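Local coordinates for protein putative secreted lipase (Streptomyces sp. W007, PDB 5H6B) that probably hydrolyses the ester bonds of triacylglycerols as a thermostable, secreted lipase of the alpha/beta-hydrolase fold, at residues A[20-31]-A[90-98]; A[102-113]-A[127-138]. One frame throughout, in Å; residues are numbered along the deposited sequence.

Contact 1 of 2, residues A[20-31]-A[90-98]; sequences YSCKPSAAHPRP and FVDKVLDAT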
loop_
_atom_site.group_PDB
_atom_site.type_symbol
_atom_site.label_atom_id
_atom_site.label_comp_id
_atom_site.label_asym_id
_atom_site.label_seq_id
_atom_site.Cartn_x
_atom_site.Cartn_y
_atom_site.Cartn_z
ATOM N N TYR A 20 15.008 13.863 1.723
ATOM C CA TYR A 20 15.994 13.008 2.405
ATOM C C TYR A 20 16.839 13.679 3.504
ATOM O O TYR A 20 17.673 13.023 4.106
ATOM C CB TYR A 20 16.886 12.307 1.369
ATOM C CG TYR A 20 16.100 11.268 0.593
ATOM C CD1 TYR A 20 15.363 11.612 -0.556
ATOM C CD2 TYR A 20 16.049 9.942 1.037
ATOM C CE1 TYR A 20 14.626 10.658 -1.247
ATOM C CE2 TYR A 20 15.311 8.980 0.356
ATOM C CZ TYR A 20 14.605 9.337 -0.782
ATOM O OH TYR A 20 13.879 8.370 -1.431
ATOM N N SER A 21 16.623 14.968 3.766
ATOM C CA SER A 21 17.160 15.620 4.959
ATOM C C SER A 21 16.164 15.559 6.136
ATOM O O SER A 21 16.486 16.017 7.233
ATOM C CB SER A 21 17.539 17.070 4.646
ATOM O OG SER A 21 16.388 17.902 4.620
ATOM N N CYS A 22 14.976 14.985 5.915
ATOM C CA CYS A 22 13.958 14.864 6.962
ATOM C C CYS A 22 14.432 13.927 8.078
ATOM O O CYS A 22 15.076 12.896 7.815
ATOM C CB CYS A 22 12.608 14.371 6.397
ATOM S SG CYS A 22 11.160 14.807 7.397
ATOM N N LYS A 23 14.132 14.335 9.313
ATOM C CA LYS A 23 14.494 13.604 10.529
ATOM C C LYS A 23 13.217 13.430 11.357
ATOM O O LYS A 23 12.657 14.424 11.841
ATOM C CB LYS A 23 15.577 14.351 11.336
ATOM C CG LYS A 23 16.980 13.757 11.210
ATOM C CD LYS A 23 17.661 14.107 9.892
ATOM C CE LYS A 23 18.751 13.100 9.557
ATOM N NZ LYS A 23 19.441 13.434 8.278
ATOM N N PRO A 24 12.731 12.176 11.485
ATOM C CA PRO A 24 11.492 11.900 12.216
ATOM C C PRO A 24 11.515 12.475 13.630
ATOM O O PRO A 24 12.485 12.263 14.355
ATOM C CB PRO A 24 11.448 10.368 12.274
ATOM C CG PRO A 24 12.236 9.913 11.113
ATOM C CD PRO A 24 13.280 10.957 10.854
ATOM N N SER A 25 10.457 13.185 14.008
ATOM C CA SER A 25 10.358 13.774 15.331
ATOM C C SER A 25 10.088 12.702 16.391
ATOM O O SER A 25 9.982 11.507 16.086
ATOM C CB SER A 25 9.254 14.806 15.347
ATOM O OG SER A 25 8.017 14.148 15.277
ATOM N N ALA A 26 10.007 13.133 17.645
ATOM C CA ALA A 26 9.727 12.214 18.735
ATOM C C ALA A 26 8.245 11.820 18.717
ATOM O O ALA A 26 7.909 10.684 19.042
ATOM C CB ALA A 26 10.136 12.816 20.078
ATOM N N ALA A 27 7.365 12.744 18.329
ATOM C CA ALA A 27 5.944 12.422 18.137
ATOM C C ALA A 27 5.711 11.378 17.018
ATOM O O ALA A 27 4.819 10.541 17.133
ATOM C CB ALA A 27 5.149 13.686 17.860
ATOM N N HIS A 28 6.518 11.430 15.957
ATOM C CA HIS A 28 6.409 10.505 14.831
ATOM C C HIS A 28 7.800 10.034 14.445
ATOM O O HIS A 28 8.390 10.513 13.482
ATOM C CB HIS A 28 5.684 11.181 13.673
ATOM C CG HIS A 28 4.328 11.685 14.050
ATOM N ND1 HIS A 28 3.314 10.845 14.456
ATOM C CD2 HIS A 28 3.830 12.941 14.126
ATOM C CE1 HIS A 28 2.240 11.558 14.740
ATOM N NE2 HIS A 28 2.526 12.835 14.550
ATOM N N PRO A 29 8.350 9.104 15.238
ATOM C CA PRO A 29 9.745 8.693 15.096
ATOM C C PRO A 29 10.044 7.750 13.938
ATOM O O PRO A 29 11.214 7.445 13.692
ATOM C CB PRO A 29 10.032 8.006 16.434
ATOM C CG PRO A 29 8.719 7.448 16.849
ATOM C CD PRO A 29 7.701 8.442 16.391
ATOM N N ARG A 30 9.021 7.272 13.238
ATOM C CA ARG A 30 9.250 6.425 12.081
ATOM C C ARG A 30 8.822 7.151 10.814
ATOM O O ARG A 30 7.734 7.727 10.766
ATOM C CB ARG A 30 8.532 5.086 12.237
ATOM C CG ARG A 30 9.157 4.206 13.319
ATOM C CD ARG A 30 8.438 2.873 13.452
ATOM N NE ARG A 30 7.105 3.102 13.992
ATOM C CZ ARG A 30 6.801 3.175 15.286
ATOM N NH1 ARG A 30 7.731 3.001 16.232
ATOM N NH2 ARG A 30 5.544 3.413 15.650
ATOM N N PRO A 31 9.686 7.125 9.786
ATOM C CA PRO A 31 9.287 7.657 8.497
ATOM C C PRO A 31 8.291 6.707 7.812
ATOM O O PRO A 31 8.315 5.487 8.055
ATOM C CB PRO A 31 10.599 7.688 7.729
ATOM C CG PRO A 31 11.319 6.476 8.225
ATOM C CD PRO A 31 10.931 6.336 9.677
ATOM N N PHE A 90 14.895 0.442 -1.312
ATOM C CA PHE A 90 14.312 1.751 -0.986
ATOM C C PHE A 90 14.151 1.975 0.529
ATOM O O PHE A 90 14.466 3.061 1.026
ATOM C CB PHE A 90 12.983 1.947 -1.721
ATOM C CG PHE A 90 12.425 3.340 -1.610
ATOM C CD1 PHE A 90 12.814 4.327 -2.494
ATOM C CD2 PHE A 90 11.503 3.662 -0.612
ATOM C CE1 PHE A 90 12.296 5.608 -2.400
ATOM C CE2 PHE A 90 10.976 4.936 -0.518
ATOM C CZ PHE A 90 11.377 5.915 -1.416
ATOM N N VAL A 91 13.670 0.968 1.258
ATOM C CA VAL A 91 13.538 1.089 2.720
ATOM C C VAL A 91 14.917 1.268 3.384
ATOM O O VAL A 91 15.063 2.111 4.265
ATOM C CB VAL A 91 12.772 -0.098 3.365
ATOM C CG1 VAL A 91 12.816 -0.015 4.892
ATOM C CG2 VAL A 91 11.320 -0.125 2.906
ATOM N N ASP A 92 15.909 0.484 2.958
ATOM C CA ASP A 92 17.291 0.620 3.463
ATOM C C ASP A 92 17.801 2.049 3.261
ATOM O O ASP A 92 18.330 2.657 4.186
ATOM C CB ASP A 92 18.240 -0.397 2.795
ATOM C CG ASP A 92 17.970 -1.852 3.229
ATOM O OD1 ASP A 92 17.467 -2.081 4.348
ATOM O OD2 ASP A 92 18.273 -2.785 2.449
ATOM N N LYS A 93 17.581 2.586 2.068
ATOM C CA LYS A 93 17.972 3.961 1.712
ATOM C C LYS A 93 17.281 5.041 2.552
ATOM O O LYS A 93 17.897 6.058 2.906
ATOM C CB LYS A 93 17.687 4.172 0.223
ATOM C CG LYS A 93 18.032 5.531 -0.372
ATOM C CD LYS A 93 17.664 5.588 -1.854
ATOM C CE LYS A 93 18.291 4.437 -2.640
ATOM N NZ LYS A 93 18.428 4.728 -4.089
ATOM N N VAL A 94 16.008 4.824 2.871
ATOM C CA VAL A 94 15.254 5.752 3.737
ATOM C C VAL A 94 15.743 5.663 5.203
ATOM O O VAL A 94 15.844 6.685 5.904
ATOM C CB VAL A 94 13.715 5.502 3.634
ATOM C CG1 VAL A 94 12.936 6.319 4.652
ATOM C CG2 VAL A 94 13.200 5.820 2.235
ATOM N N LEU A 95 16.025 4.446 5.662
ATOM C CA LEU A 95 16.556 4.244 7.019
ATOM C C LEU A 95 18.003 4.754 7.156
ATOM O O LEU A 95 18.301 5.483 8.106
ATOM C CB LEU A 95 16.424 2.774 7.446
ATOM C CG LEU A 95 14.972 2.272 7.557
ATOM C CD1 LEU A 95 14.917 0.822 8.033
ATOM C CD2 LEU A 95 14.135 3.160 8.466
ATOM N N ASP A 96 18.868 4.419 6.190
ATOM C CA ASP A 96 20.250 4.957 6.124
ATOM C C ASP A 96 20.283 6.484 6.216
ATOM O O ASP A 96 21.167 7.023 6.849
ATOM C CB ASP A 96 20.998 4.503 4.848
ATOM C CG ASP A 96 21.352 3.004 4.849
ATOM O OD1 ASP A 96 21.147 2.309 5.871
ATOM O OD2 ASP A 96 21.837 2.504 3.806
ATOM N N ALA A 97 19.309 7.167 5.614
ATOM C CA ALA A 97 19.258 8.634 5.587
ATOM C C ALA A 97 18.614 9.272 6.823
ATOM O O ALA A 97 19.121 10.265 7.359
ATOM C CB ALA A 97 18.535 9.098 4.330
ATOM N N THR A 98 17.482 8.727 7.257
ATOM C CA THR A 98 16.753 9.283 8.407
ATOM C C THR A 98 17.447 8.970 9.718
ATOM O O THR A 98 17.350 9.747 10.665
ATOM C CB THR A 98 15.293 8.756 8.501
ATOM O OG1 THR A 98 15.272 7.311 8.484
ATOM C CG2 THR A 98 14.457 9.318 7.357
#

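Contact 2 of 2, residues A[102-113]-A[127-138]; sequences KADLVGHSQGGM and KVNALVGIAPDN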
loop_
_atom_site.group_PDB
_atom_site.type_symbol
_atom_site.label_atom_id
_atom_site.label_comp_id
_atom_site.label_asym_id
_atom_site.label_seq_id
_atom_site.Cartn_x
_atom_site.Cartn_y
_atom_site.Cartn_z
ATOM N N LYS A 102 13.267 1.660 12.129
ATOM C CA LYS A 102 12.201 1.037 11.356
ATOM C C LYS A 102 11.355 2.078 10.624
ATOM O O LYS A 102 11.228 3.229 11.055
ATOM C CB LYS A 102 11.306 0.191 12.273
ATOM C CG LYS A 102 11.986 -1.028 12.884
ATOM C CD LYS A 102 11.069 -1.739 13.862
ATOM C CE LYS A 102 11.491 -3.179 14.084
ATOM N NZ LYS A 102 10.734 -3.769 15.209
ATOM N N ALA A 103 10.778 1.640 9.514
ATOM C CA ALA A 103 9.824 2.429 8.749
ATOM C C ALA A 103 8.418 1.871 8.948
ATOM O O ALA A 103 8.258 0.688 9.256
ATOM C CB ALA A 103 10.202 2.371 7.283
ATOM N N ASP A 104 7.406 2.726 8.803
ATOM C CA ASP A 104 6.023 2.264 8.623
ATOM C C ASP A 104 5.679 2.304 7.124
ATOM O O ASP A 104 6.084 3.228 6.425
ATOM C CB ASP A 104 5.051 3.102 9.450
ATOM C CG ASP A 104 5.152 2.810 10.952
ATOM O OD1 ASP A 104 5.374 1.642 11.342
ATOM O OD2 ASP A 104 5.008 3.744 11.762
ATOM N N LEU A 105 4.963 1.286 6.643
ATOM C CA LEU A 105 4.607 1.145 5.228
ATOM C C LEU A 105 3.113 1.326 5.030
ATOM O O LEU A 105 2.321 0.736 5.762
ATOM C CB LEU A 105 5.038 -0.228 4.695
ATOM C CG LEU A 105 6.439 -0.289 4.087
ATOM C CD1 LEU A 105 7.484 0.255 5.038
ATOM C CD2 LEU A 105 6.785 -1.711 3.683
ATOM N N VAL A 106 2.739 2.162 4.056
ATOM C CA VAL A 106 1.358 2.281 3.615
ATOM C C VAL A 106 1.310 1.978 2.122
ATOM O O VAL A 106 2.039 2.583 1.344
ATOM C CB VAL A 106 0.754 3.674 3.873
ATOM C CG1 VAL A 106 -0.715 3.682 3.451
ATOM C CG2 VAL A 106 0.882 4.062 5.345
ATOM N N GLY A 107 0.429 1.060 1.734
ATOM C CA GLY A 107 0.317 0.646 0.350
ATOM C C GLY A 107 -1.106 0.502 -0.161
ATOM O O GLY A 107 -1.999 0.067 0.560
ATOM N N HIS A 108 -1.300 0.848 -1.425
ATOM C CA HIS A 108 -2.601 0.763 -2.082
ATOM C C HIS A 108 -2.592 -0.388 -3.062
ATOM O O HIS A 108 -1.691 -0.465 -3.912
ATOM C CB HIS A 108 -2.891 2.072 -2.833
ATOM C CG HIS A 108 -4.234 2.104 -3.504
ATOM N ND1 HIS A 108 -4.526 2.953 -4.550
ATOM C CD2 HIS A 108 -5.352 1.372 -3.298
ATOM C CE1 HIS A 108 -5.769 2.751 -4.940
ATOM N NE2 HIS A 108 -6.288 1.794 -4.199
ATOM N N SER A 109 -3.596 -1.273 -2.953
ATOM C CA SER A 109 -3.849 -2.302 -3.974
ATOM C C SER A 109 -2.652 -3.250 -4.065
ATOM O O SER A 109 -2.204 -3.725 -3.016
ATOM C CB SER A 109 -4.192 -1.638 -5.315
ATOM O OG SER A 109 -4.643 -2.605 -6.230
ATOM N N GLN A 110 -2.084 -3.483 -5.256
ATOM C CA GLN A 110 -0.793 -4.198 -5.336
ATOM C C GLN A 110 0.232 -3.736 -4.302
ATOM O O GLN A 110 0.966 -4.565 -3.753
ATOM C CB GLN A 110 -0.150 -4.107 -6.721
ATOM C CG GLN A 110 1.133 -4.939 -6.868
ATOM C CD GLN A 110 1.786 -4.837 -8.250
ATOM O OE1 GLN A 110 1.148 -4.474 -9.244
ATOM N NE2 GLN A 110 3.050 -5.182 -8.313
ATOM N N GLY A 111 0.303 -2.437 -4.036
ATOM C CA GLY A 111 1.291 -1.923 -3.087
ATOM C C GLY A 111 1.045 -2.259 -1.625
ATOM O O GLY A 111 1.949 -2.140 -0.808
ATOM N N GLY A 112 -0.186 -2.622 -1.278
ATOM C CA GLY A 112 -0.502 -3.136 0.050
ATOM C C GLY A 112 -0.189 -4.622 0.188
ATOM O O GLY A 112 0.002 -5.107 1.297
ATOM N N MET A 113 -0.146 -5.341 -0.936
ATOM C CA MET A 113 0.146 -6.771 -0.931
ATOM C C MET A 113 1.633 -7.092 -1.094
ATOM O O MET A 113 2.177 -7.870 -0.323
ATOM C CB MET A 113 -0.677 -7.485 -2.004
ATOM C CG MET A 113 -0.307 -8.952 -2.185
ATOM S SD MET A 113 0.997 -9.147 -3.412
ATOM C CE MET A 113 0.088 -9.065 -4.955
ATOM N N LYS A 127 13.102 -4.421 9.606
ATOM C CA LYS A 127 13.075 -2.997 9.286
ATOM C C LYS A 127 11.680 -2.346 9.289
ATOM O O LYS A 127 11.578 -1.148 9.044
ATOM C CB LYS A 127 13.764 -2.797 7.932
ATOM C CG LYS A 127 15.230 -3.219 7.931
ATOM C CD LYS A 127 15.555 -4.100 6.732
ATOM C CE LYS A 127 16.989 -4.620 6.752
ATOM N NZ LYS A 127 17.350 -5.271 5.456
ATOM N N VAL A 128 10.616 -3.103 9.588
ATOM C CA VAL A 128 9.233 -2.585 9.486
ATOM C C VAL A 128 8.387 -2.842 10.740
ATOM O O VAL A 128 8.227 -3.979 11.188
ATOM C CB VAL A 128 8.496 -3.172 8.254
ATOM C CG1 VAL A 128 7.032 -2.758 8.221
ATOM C CG2 VAL A 128 9.186 -2.740 6.971
ATOM N N ASN A 129 7.789 -1.767 11.238
ATOM C CA ASN A 129 6.915 -1.790 12.408
ATOM C C ASN A 129 5.449 -2.075 12.015
ATOM O O ASN A 129 4.788 -2.911 12.632
ATOM C CB ASN A 129 7.041 -0.448 13.146
ATOM C CG ASN A 129 5.952 -0.229 14.176
ATOM O OD1 ASN A 129 5.940 -0.867 15.217
ATOM N ND2 ASN A 129 5.047 0.686 13.900
ATOM N N ALA A 130 4.954 -1.368 10.995
ATOM C CA ALA A 130 3.561 -1.468 10.576
ATOM C C ALA A 130 3.404 -1.477 9.054
ATOM O O ALA A 130 4.129 -0.785 8.325
ATOM C CB ALA A 130 2.726 -0.351 11.196
ATOM N N LEU A 131 2.478 -2.316 8.592
ATOM C CA LEU A 131 2.077 -2.358 7.211
ATOM C C LEU A 131 0.590 -2.076 7.145
ATOM O O LEU A 131 -0.227 -2.885 7.612
ATOM C CB LEU A 131 2.372 -3.726 6.588
ATOM C CG LEU A 131 1.861 -3.917 5.147
ATOM C CD1 LEU A 131 2.352 -2.831 4.191
ATOM C CD2 LEU A 131 2.241 -5.285 4.637
ATOM N N VAL A 132 0.254 -0.944 6.529
ATOM C CA VAL A 132 -1.115 -0.539 6.297
ATOM C C VAL A 132 -1.416 -0.743 4.828
ATOM O O VAL A 132 -0.747 -0.171 3.968
ATOM C CB VAL A 132 -1.317 0.931 6.683
ATOM C CG1 VAL A 132 -2.786 1.316 6.596
ATOM C CG2 VAL A 132 -0.755 1.172 8.081
ATOM N N GLY A 133 -2.424 -1.571 4.561
ATOM C CA GLY A 133 -2.865 -1.911 3.225
ATOM C C GLY A 133 -4.224 -1.282 2.984
ATOM O O GLY A 133 -5.132 -1.456 3.789
ATOM N N ILE A 134 -4.349 -0.548 1.873
ATOM C CA ILE A 134 -5.597 0.040 1.446
ATOM C C ILE A 134 -5.979 -0.719 0.190
ATOM O O ILE A 134 -5.222 -0.750 -0.772
ATOM C CB ILE A 134 -5.455 1.544 1.123
ATOM C CG1 ILE A 134 -4.690 2.274 2.225
ATOM C CG2 ILE A 134 -6.828 2.175 0.946
ATOM C CD1 ILE A 134 -4.471 3.747 1.941
ATOM N N ALA A 135 -7.138 -1.359 0.238
ATOM C CA ALA A 135 -7.607 -2.262 -0.797
ATOM C C ALA A 135 -6.551 -3.250 -1.301
ATOM O O ALA A 135 -6.443 -3.471 -2.498
ATOM C CB ALA A 135 -8.221 -1.470 -1.938
ATOM N N PRO A 136 -5.773 -3.864 -0.390
ATOM C CA PRO A 136 -4.674 -4.726 -0.848
ATOM C C PRO A 136 -5.164 -6.081 -1.389
ATOM O O PRO A 136 -6.038 -6.699 -0.765
ATOM C CB PRO A 136 -3.870 -4.937 0.424
ATOM C CG PRO A 136 -4.903 -4.928 1.511
ATOM C CD PRO A 136 -5.954 -3.954 1.074
ATOM N N ASP A 137 -4.641 -6.542 -2.528
ATOM C CA ASP A 137 -5.027 -7.881 -3.018
ATOM C C ASP A 137 -4.178 -8.986 -2.401
ATOM O O ASP A 137 -3.418 -9.678 -3.092
ATOM C CB ASP A 137 -5.080 -7.965 -4.548
ATOM C CG ASP A 137 -3.748 -7.628 -5.244
ATOM O OD1 ASP A 137 -2.875 -6.900 -4.710
ATOM O OD2 ASP A 137 -3.615 -8.095 -6.380
ATOM N N ASN A 138 -4.371 -9.202 -1.097
ATOM C CA ASN A 138 -3.448 -10.050 -0.295
ATOM C C ASN A 138 -3.470 -11.546 -0.647
ATOM O O ASN A 138 -2.493 -12.255 -0.369
ATOM C CB ASN A 138 -3.652 -9.822 1.217
ATOM C CG ASN A 138 -2.895 -8.594 1.727
ATOM O OD1 ASN A 138 -1.704 -8.455 1.461
ATOM N ND2 ASN A 138 -3.566 -7.724 2.489
HETATM O O HOH W 1 -1.851 -5.384 3.484
#

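Contact 1 of 2, residues A[20-31]-A[90-98]
Thr98, in the last turn of helix 80-98, sits against the ring of Pro24. Here the loop between strands 16-17 and 32-35 wraps the C-terminal part of a helix that packs on the parallel sheet of the alpha/beta-hydrolase fold. Two proline rings of the loop project into the surface formed by Val94, Leu95 and Thr98. The CD corner of Pro24 meets Thr98 CB at 3.8 Å, the two side chains crossing at about a right angle. Pro31 points its ring at the helix. Its CG lies 3.9 Å from Val94 CG1, and these two side chains slide past each other in opposite directions. The methyl CG2 of Thr98 is turned to the backbone of the loop, 3.7 Å from Cys22 O. Cys22 is tied by a disulfide to Cys59 of strand 59-63, which fixes the loop to the sheet.

Tyr20 lies beside Val94 CG2 and Ala97. With CG anti to the carbonyl carbon (chi1 -70°), its ring reaches back along the helix. Ala97 CB is a small bump near the plane of the ring, at its edge, 4.2 Å from Tyr20 CD2. Farther out, Tyr20 OH is 3.3 Å from Phe90 CE1, and the two side chains cross at about a right angle. Phe61 of strand 59-63 also meets the Tyr20 ring. At the helix end, Lys23 NZ gives a weak hydrogen bond to Ala97 O. Val94 O accepts from both Thr98 N and Thr98 OG1. Replacing Thr98 by alanine removes OG1 and CG2, which would probably open a gap beside Cys22 O and leave Val94 O without its hydroxyl donor. The two donors reach Val94 O from opposite faces of its plane, and the bond from Thr98 OG1 is 2.7 Å long.

Contact 2 of 2, residues A[102-113]-A[127-138]
Strands 103-108 and 130-134 run parallel, their axes 4.7 Å apart at closest approach and 12° from aligned. Between them the bonds alternate: Leu105 N gives to Ala130 O and Leu105 O takes from Val132 N, both at 2.8 Å. The ladder goes on through Gly107 and ends where Ser109 N gives to Ile134 O. Segment 127-138 turns a corner at Asn129. There Asn129 ND2 gives a 2.8 Å hydrogen bond to the syn lone pair of Asp104 OD1, which lies in the amide plane; carboxylate and amide are twisted 48° apart. Arg30 holds the other oxygen, OD2, in a salt bridge.

These are central strands of the alpha/beta-hydrolase sheet. The turn after the first, with Gly107, Ser109 and Gly111, fits a nucleophile elbow, and Ser109 OG is hydrogen-bonded to His232 NE2, consistent with a catalytic triad. Gly112 packs on Pro136, whose CB lies 3.7 Å from Gly112 C.

Val106 and Val132 point the same way towards helix 240-250, Val106 CG2 4.1 Å from Val132 CB. On the opposite face, Leu105 CB meets Leu131 CD1 at 3.8 Å. Met113 CG, anti to the backbone N (chi1 173°), lies 3.3 Å from Asp137 O, and bends at chi2 and chi3 bring CE back towards Asp137 OD1. Asp137 OD2 is hydrogen-bonded to Gln170 NE2. A water bridges Gly112 O and Asn138 ND2, which is also hydrogen-bonded to Gln209 O.

How the contacts relate
Contact 2 is core: it joins neighbouring strands near the centre of the chain and is almost wholly buried. Contact 1 lies nearer the surface, about 17 Å away between centres, where a loop without regular structure covers a helix. The chemistry follows the place. Contact 2 rests mainly on a ladder of backbone hydrogen bonds, with apolar side chains on both faces, while contact 1 rests on side-chain fit with one weak hydrogen bond across it. Helix 80-98 is followed by strand 103-108, and contact 1 closes along the chain before contact 2 opens. They also touch: Pro31 O probably accepts from Asp104 N, and Arg30 packs against Asn129 and Lys102.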